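Local coordinates for protein GH127 beta-L-arabinofuranoside (Geobacillus stearothermophilus, PDB 4QK0) that probably hydrolyses beta-L-arabinofuranosidic linkages as a family GH127 glycoside hydrolase, releasing L-arabinose from its substrates, at residues Trp343-Leu348 with Gly425-Leu430. Sequence-based numbering, arbitrary orientation.
Sequences WTRRML and GHYIYL
R345 carries the contact from helix 334-350, laying its side chain across Y427, with H426 O over one face of its guanidinium. The evidence for a cation-pi interaction is geometric: CZ of R345 stands 4.9 Å from the centroid of the Y427 ring and only 15° off its normal, over the face. The two planes are 59° apart, which makes this a tilted approach and not a parallel stack. CG lies anti to the backbone N (chi1 -162°) and the chain runs extended from there to NE, a path that carries the guanidinium away from the helix and over the ring of Y427.

Van der Waals contact adds to this. CD of R345 meets Y427 CE2 at 3.5 Å, and CB approaches the same carbon at 4.1 Å. On the loop before strand 429-431, NH2 of R345 lies 4.0 Å from H426 CB.

Hydrogen bonding between the R345 and Y427 side chains goes through water. No direct hydrogen bond joins the segments; H426 O is 3.8 Å from NH2 of R345, a separation too long for one, and any attraction is probably weak and electrostatic. Instead, a water bridges the two side chains, accepting from R345 NH1 at 3.1 Å and lying 2.7 Å from the hydroxyl OH of Y427.

Nearby, L348 and L430 both touch H439, and the backbone pairing of L430 with F437 joins strand 429-431 to strand 436-438. With an alanine at R345, the Y427 face is likely to lose its cation and the bridging water its NH1 donor. The chemistry thus implies a tie made of pi-face electrostatics, aliphatic contact and one water, joining the helix to the loop without direct hydrogen bonding.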
ATOM      1  N   TRP A 343      25.944   4.226 -11.770  1.00 23.79           N
ATOM      2  CA  TRP A 343      25.471   4.219 -13.137  1.00 24.43           C
ATOM      3  C   TRP A 343      25.774   5.544 -13.808  1.00 26.92           C
ATOM      4  O   TRP A 343      26.313   5.555 -14.917  1.00 26.92           O
ATOM      5  CB  TRP A 343      23.998   3.975 -13.169  1.00 24.65           C
ATOM      6  CG  TRP A 343      23.440   3.801 -14.515  1.00 28.13           C
ATOM      7  CD1 TRP A 343      24.112   3.446 -15.652  1.00 29.28           C
ATOM      8  CD2 TRP A 343      22.059   3.884 -14.887  1.00 26.94           C
ATOM      9  NE1 TRP A 343      23.236   3.315 -16.688  1.00 28.25           N
ATOM     10  CE2 TRP A 343      21.971   3.560 -16.255  1.00 26.40           C
ATOM     11  CE3 TRP A 343      20.886   4.162 -14.184  1.00 26.15           C
ATOM     12  CZ2 TRP A 343      20.740   3.554 -16.964  1.00 27.44           C
ATOM     13  CZ3 TRP A 343      19.664   4.156 -14.879  1.00 27.00           C
ATOM     14  CH2 TRP A 343      19.598   3.842 -16.249  1.00 24.39           C
ATOM     15  N   THR A 344      25.500   6.648 -13.127  1.00 25.63           N
ATOM     16  CA  THR A 344      25.687   7.949 -13.734  1.00 29.34           C
ATOM     17  C   THR A 344      27.144   8.159 -14.149  1.00 31.85           C
ATOM     18  O   THR A 344      27.443   8.783 -15.156  1.00 33.17           O
ATOM     19  CB  THR A 344      25.283   9.113 -12.804  1.00 31.05           C
ATOM     20  OG1 THR A 344      26.038   9.045 -11.582  1.00 29.57           O
ATOM     21  CG2 THR A 344      23.791   9.035 -12.463  1.00 32.59           C
ATOM     22  N   ARG A 345      28.054   7.682 -13.341  1.00 32.84           N
ATOM     23  CA  ARG A 345      29.441   7.840 -13.651  1.00 34.35           C
ATOM     24  C   ARG A 345      29.810   7.145 -14.972  1.00 30.49           C
ATOM     25  O   ARG A 345      30.565   7.686 -15.716  1.00 29.33           O
ATOM     26  CB  ARG A 345      30.300   7.333 -12.506  1.00 35.09           C
ATOM     27  CG  ARG A 345      31.729   7.858 -12.552  1.00 39.84           C
ATOM     28  CD  ARG A 345      32.517   7.141 -11.491  1.00 45.93           C
ATOM     29  NE  ARG A 345      33.948   7.293 -11.628  1.00 49.53           N
ATOM     30  CZ  ARG A 345      34.828   6.669 -10.853  1.00 48.82           C
ATOM     31  NH1 ARG A 345      34.424   5.858  -9.874  1.00 48.68           N
ATOM     32  NH2 ARG A 345      36.120   6.860 -11.050  1.00 49.92           N
ATOM     33  N   ARG A 346      29.311   5.937 -15.221  1.00 30.72           N
ATOM     34  CA  ARG A 346      29.544   5.270 -16.479  1.00 30.91           C
ATOM     35  C   ARG A 346      28.816   5.945 -17.621  1.00 31.48           C
ATOM     36  O   ARG A 346      29.295   5.919 -18.770  1.00 31.03           O
ATOM     37  CB  ARG A 346      29.123   3.811 -16.427  1.00 31.35           C
ATOM     38  CG  ARG A 346      29.965   2.979 -15.484  1.00 34.20           C
ATOM     39  CD  ARG A 346      31.421   2.948 -15.902  1.00 36.56           C
ATOM     40  NE  ARG A 346      32.177   1.875 -15.274  1.00 41.17           N
ATOM     41  CZ  ARG A 346      33.464   1.614 -15.510  1.00 41.40           C
ATOM     42  NH1 ARG A 346      34.139   2.353 -16.373  1.00 39.77           N
ATOM     43  NH2 ARG A 346      34.097   0.620 -14.858  1.00 42.87           N
HETATM   44  N   MSE A 347      27.629   6.498 -17.351  1.00 27.21           N
HETATM   45  CA  MSE A 347      26.902   7.187 -18.437  1.00 24.94           C
HETATM   46  C   MSE A 347      27.740   8.366 -18.858  1.00 24.00           C
HETATM   47  O   MSE A 347      27.808   8.681 -20.022  1.00 25.63           O
HETATM   48  CB  MSE A 347      25.520   7.678 -18.075  1.00 22.70           C
HETATM   49  CG  MSE A 347      24.499   6.569 -17.799  1.00 22.48           C
HETATM   50 SE   MSE A 347      24.170   5.421 -19.338  1.00 27.18          SE
HETATM   51  CE  MSE A 347      23.194   6.656 -20.515  1.00 23.41           C
ATOM     52  N   LEU A 348      28.343   9.054 -17.921  1.00 25.38           N
ATOM     53  CA  LEU A 348      29.193  10.183 -18.240  1.00 29.92           C
ATOM     54  C   LEU A 348      30.382   9.791 -19.126  1.00 33.86           C
ATOM     55  O   LEU A 348      30.804  10.564 -19.937  1.00 31.22           O
ATOM     56  CB  LEU A 348      29.730  10.825 -16.976  1.00 31.34           C
ATOM     57  CG  LEU A 348      28.690  11.715 -16.304  1.00 32.42           C
ATOM     58  CD1 LEU A 348      29.172  12.138 -14.925  1.00 30.73           C
ATOM     59  CD2 LEU A 348      28.374  12.917 -17.179  1.00 32.32           C
ATOM     60  N   GLY A 425      35.629  11.697  -3.669  1.00 31.10           N
ATOM     61  CA  GLY A 425      36.626  12.416  -4.440  1.00 29.16           C
ATOM     62  C   GLY A 425      36.759  11.953  -5.866  1.00 28.74           C
ATOM     63  O   GLY A 425      37.052  12.749  -6.745  1.00 29.77           O
ATOM     64  N   HIS A 426      36.458  10.688  -6.111  1.00 29.30           N
ATOM     65  CA  HIS A 426      36.546  10.103  -7.441  1.00 29.38           C
ATOM     66  C   HIS A 426      35.425  10.576  -8.363  1.00 29.65           C
ATOM     67  O   HIS A 426      35.481  10.299  -9.533  1.00 28.73           O
ATOM     68  CB  HIS A 426      36.382   8.603  -7.409  1.00 30.91           C
ATOM     69  CG  HIS A 426      37.420   7.866  -6.643  1.00 38.13           C
ATOM     70  ND1 HIS A 426      38.153   8.468  -5.650  1.00 42.18           N
ATOM     71  CD2 HIS A 426      37.796   6.562  -6.654  1.00 36.68           C
ATOM     72  CE1 HIS A 426      38.969   7.585  -5.112  1.00 38.70           C
ATOM     73  NE2 HIS A 426      38.772   6.422  -5.704  1.00 36.03           N
ATOM     74  N   TYR A 427      34.398  11.260  -7.849  1.00 31.27           N
ATOM     75  CA  TYR A 427      33.274  11.669  -8.690  1.00 29.32           C
ATOM     76  C   TYR A 427      33.296  13.150  -9.061  1.00 26.97           C
ATOM     77  O   TYR A 427      32.463  13.607  -9.832  1.00 28.46           O
ATOM     78  CB  TYR A 427      31.907  11.327  -7.998  1.00 28.93           C
ATOM     79  CG  TYR A 427      31.723   9.854  -7.774  1.00 27.57           C
ATOM     80  CD1 TYR A 427      32.399   9.196  -6.737  1.00 30.59           C
ATOM     81  CD2 TYR A 427      30.945   9.091  -8.620  1.00 28.18           C
ATOM     82  CE1 TYR A 427      32.279   7.821  -6.539  1.00 28.48           C
ATOM     83  CE2 TYR A 427      30.820   7.720  -8.433  1.00 28.10           C
ATOM     84  CZ  TYR A 427      31.482   7.103  -7.381  1.00 29.24           C
ATOM     85  OH  TYR A 427      31.357   5.761  -7.177  1.00 28.95           O
ATOM     86  N   ILE A 428      34.174  13.924  -8.468  1.00 27.73           N
ATOM     87  CA  ILE A 428      34.137  15.375  -8.681  1.00 26.15           C
ATOM     88  C   ILE A 428      34.594  15.738 -10.101  1.00 27.07           C
ATOM     89  O   ILE A 428      33.992  16.605 -10.734  1.00 27.82           O
ATOM     90  CB  ILE A 428      35.019  16.083  -7.647  1.00 28.45           C
ATOM     91  CG1 ILE A 428      34.508  15.789  -6.232  1.00 31.65           C
ATOM     92  CG2 ILE A 428      35.020  17.588  -7.857  1.00 28.54           C
ATOM     93  CD1 ILE A 428      35.442  16.231  -5.142  1.00 31.36           C
ATOM     94  N   TYR A 429      35.690  15.122 -10.536  1.00 28.03           N
ATOM     95  CA  TYR A 429      36.394  15.512 -11.796  1.00 30.71           C
ATOM     96  C   TYR A 429      36.517  14.334 -12.718  1.00 30.14           C
ATOM     97  O   TYR A 429      36.509  13.196 -12.271  1.00 30.46           O
ATOM     98  CB  TYR A 429      37.824  16.048 -11.510  1.00 29.46           C
ATOM     99  CG  TYR A 429      37.904  17.224 -10.530  1.00 26.60           C
ATOM    100  CD1 TYR A 429      37.644  18.529 -10.930  1.00 22.98           C
ATOM    101  CD2 TYR A 429      38.267  17.014  -9.217  1.00 26.37           C
ATOM    102  CE1 TYR A 429      37.708  19.579 -10.029  1.00 23.48           C
ATOM    103  CE2 TYR A 429      38.348  18.065  -8.321  1.00 26.20           C
ATOM    104  CZ  TYR A 429      38.062  19.337  -8.727  1.00 24.87           C
ATOM    105  OH  TYR A 429      38.148  20.380  -7.794  1.00 27.49           O
ATOM    106  N   LEU A 430      36.583  14.595 -14.007  1.00 33.01           N
ATOM    107  CA  LEU A 430      36.980  13.564 -14.977  1.00 33.58           C
ATOM    108  C   LEU A 430      38.020  14.154 -15.956  1.00 35.40           C
ATOM    109  O   LEU A 430      37.738  15.124 -16.672  1.00 33.33           O
ATOM    110  CB  LEU A 430      35.782  13.046 -15.751  1.00 33.79           C
ATOM    111  CG  LEU A 430      36.124  12.021 -16.822  1.00 34.69           C
ATOM    112  CD1 LEU A 430      36.569  10.683 -16.233  1.00 35.75           C
ATOM    113  CD2 LEU A 430      34.929  11.818 -17.750  1.00 34.22           C
TER
HETATM  114  O   HOH W   1      31.896   4.119  -9.295  1.00 36.11           O